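Local structure of putative iron-uptake ABC transport system,periplasmic iron-binding protein (Campylobacter jejuni, 3E13) at residues T146-I151 and K310-V315. The protein binds ferric iron in the periplasm and probably delivers it to an ABC transporter for uptake into the cell. Residues are numbered along the deposited sequence; the frame is centred on the assembly and turned at random.
Sequences TLLASI and KIYDEV
Leu148 of helix 142-155 lays one methyl, CD2, over the middle of the Tyr312 ring of helix 305-315. Leu148 CD2 stands 3.5 Å from the centroid of the Tyr312 ring and only 8° off its normal, a CH-pi contact over the face. The six carbons of the Tyr312 ring are nearly equidistant from the methyl, lying 3.6 to 3.9 Å from Leu148 CD2. The two side chains come from opposite directions and overlap. With CG anti to the backbone N (chi1 -177°), Leu148 reaches straight across to the other helix, while the tyrosine ring runs the opposite way along the leucine side chain, bringing Tyr312 OH to 3.7 Å from Leu148 CB. The same methyl also meets Ile311, whose CG2 is 3.9 Å from Leu148 CD2, so Leu148 CD2 touches Ile311 and Tyr312 alike. No hydrogen bond links the two segments. The hydroxyl of the buried Tyr312 is instead bonded to the carbonyl O of Ser144, one turn before Leu148, which ties the far end of the ring to helix 142-155 and should limit its swing. Trp163 of helix 157-170 touches both Leu148 and Tyr312, and Phe317 meets the tyrosine ring edge-to-face. Apolar helix-helix packing of this kind joins the last helix of the chain, 305-315, to helix 142-155 in the fold of the periplasmic binding proteins; the latter helix also carries Tyr143, one of the ferric iron ligands, whose side chain lies about 8 Å from that of Tyr312.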
loop_
_atom_site.group_PDB
_atom_site.type_symbol
_atom_site.label_atom_id
_atom_site.label_comp_id
_atom_site.label_asym_id
_atom_site.label_seq_id
_atom_site.Cartn_x
_atom_site.Cartn_y
_atom_site.Cartn_z
ATOM N N THR A 146 0.610 -2.961 -8.425
ATOM C CA THR A 146 1.353 -1.723 -8.452
ATOM C C THR A 146 2.850 -1.936 -8.468
ATOM O O THR A 146 3.549 -1.225 -9.162
ATOM C CB THR A 146 0.901 -0.797 -7.335
ATOM O OG1 THR A 146 -0.472 -0.419 -7.606
ATOM C CG2 THR A 146 1.744 0.490 -7.297
ATOM N N LEU A 147 3.347 -2.955 -7.787
ATOM C CA LEU A 147 4.743 -3.290 -7.905
ATOM C C LEU A 147 5.114 -3.624 -9.353
ATOM O O LEU A 147 6.112 -3.155 -9.872
ATOM C CB LEU A 147 5.135 -4.402 -6.934
ATOM C CG LEU A 147 6.554 -4.973 -6.977
ATOM C CD1 LEU A 147 7.576 -3.859 -6.642
ATOM C CD2 LEU A 147 6.684 -6.113 -5.989
ATOM N N LEU A 148 4.307 -4.466 -10.030
ATOM C CA LEU A 148 4.614 -4.820 -11.392
ATOM C C LEU A 148 4.525 -3.606 -12.315
ATOM O O LEU A 148 5.351 -3.422 -13.205
ATOM C CB LEU A 148 3.675 -5.907 -11.894
ATOM C CG LEU A 148 3.990 -6.372 -13.318
ATOM C CD1 LEU A 148 5.352 -6.938 -13.442
ATOM C CD2 LEU A 148 2.962 -7.434 -13.727
ATOM N N ALA A 149 3.533 -2.767 -12.096
ATOM C CA ALA A 149 3.413 -1.504 -12.830
ATOM C C ALA A 149 4.679 -0.652 -12.689
ATOM O O ALA A 149 5.112 -0.034 -13.650
ATOM C CB ALA A 149 2.197 -0.749 -12.394
ATOM N N SER A 150 5.258 -0.647 -11.497
ATOM C CA SER A 150 6.525 0.085 -11.290
ATOM C C SER A 150 7.683 -0.493 -12.071
ATOM O O SER A 150 8.589 0.251 -12.510
ATOM C CB SER A 150 6.900 0.194 -9.799
ATOM O OG SER A 150 7.466 -0.956 -9.248
ATOM N N ILE A 151 7.715 -1.814 -12.207
ATOM C CA ILE A 151 8.743 -2.482 -13.019
ATOM C C ILE A 151 8.569 -2.152 -14.514
ATOM O O ILE A 151 9.543 -1.925 -15.247
ATOM C CB ILE A 151 8.728 -3.967 -12.716
ATOM C CG1 ILE A 151 9.183 -4.192 -11.269
ATOM C CG2 ILE A 151 9.642 -4.722 -13.639
ATOM C CD1 ILE A 151 8.939 -5.646 -10.753
ATOM N N LYS A 310 -2.629 -7.344 -17.352
ATOM C CA LYS A 310 -2.549 -8.227 -18.523
ATOM C C LYS A 310 -1.320 -9.118 -18.462
ATOM O O LYS A 310 -1.384 -10.283 -18.798
ATOM C CB LYS A 310 -2.592 -7.410 -19.795
ATOM C CG LYS A 310 -3.993 -6.977 -20.133
ATOM C CD LYS A 310 -3.970 -5.903 -21.160
ATOM C CE LYS A 310 -5.377 -5.595 -21.658
ATOM N NZ LYS A 310 -5.420 -4.446 -22.583
ATOM N N ILE A 311 -0.193 -8.572 -18.023
ATOM C CA ILE A 311 0.988 -9.386 -17.888
ATOM C C ILE A 311 0.855 -10.466 -16.860
ATOM O O ILE A 311 1.219 -11.622 -17.134
ATOM C CB ILE A 311 2.210 -8.499 -17.621
ATOM C CG1 ILE A 311 2.525 -7.672 -18.854
ATOM C CG2 ILE A 311 3.458 -9.327 -17.158
ATOM C CD1 ILE A 311 3.752 -6.718 -18.663
ATOM N N TYR A 312 0.325 -10.162 -15.671
ATOM C CA TYR A 312 0.172 -11.200 -14.701
ATOM C C TYR A 312 -0.787 -12.288 -15.254
ATOM O O TYR A 312 -0.537 -13.475 -15.021
ATOM C CB TYR A 312 -0.422 -10.632 -13.421
ATOM C CG TYR A 312 0.562 -10.056 -12.417
ATOM C CD1 TYR A 312 0.282 -8.853 -11.760
ATOM C CD2 TYR A 312 1.693 -10.745 -12.033
ATOM C CE1 TYR A 312 1.152 -8.346 -10.774
ATOM C CE2 TYR A 312 2.571 -10.216 -11.048
ATOM C CZ TYR A 312 2.287 -9.045 -10.436
ATOM O OH TYR A 312 3.135 -8.575 -9.443
ATOM N N ASP A 313 -1.862 -11.872 -15.913
ATOM C CA ASP A 313 -2.885 -12.797 -16.442
ATOM C C ASP A 313 -2.199 -13.714 -17.483
ATOM O O ASP A 313 -2.427 -14.923 -17.492
ATOM C CB ASP A 313 -4.065 -12.045 -17.113
ATOM C CG ASP A 313 -5.085 -11.423 -16.146
ATOM O OD1 ASP A 313 -5.010 -11.549 -14.890
ATOM O OD2 ASP A 313 -6.053 -10.725 -16.597
ATOM N N GLU A 314 -1.340 -13.131 -18.325
ATOM C CA GLU A 314 -0.660 -13.813 -19.442
ATOM C C GLU A 314 0.300 -14.886 -19.004
ATOM O O GLU A 314 0.356 -15.937 -19.645
ATOM C CB GLU A 314 0.166 -12.836 -20.293
ATOM C CG GLU A 314 -0.608 -11.861 -21.141
ATOM C CD GLU A 314 0.261 -10.746 -21.724
ATOM O OE1 GLU A 314 1.505 -10.911 -21.881
ATOM O OE2 GLU A 314 -0.302 -9.666 -22.009
ATOM N N VAL A 315 1.044 -14.645 -17.916
ATOM C CA VAL A 315 2.031 -15.606 -17.452
ATOM C C VAL A 315 1.443 -16.717 -16.556
ATOM O O VAL A 315 2.142 -17.656 -16.230
ATOM C CB VAL A 315 3.261 -14.899 -16.768
ATOM C CG1 VAL A 315 3.810 -13.811 -17.674
ATOM C CG2 VAL A 315 2.923 -14.400 -15.355
#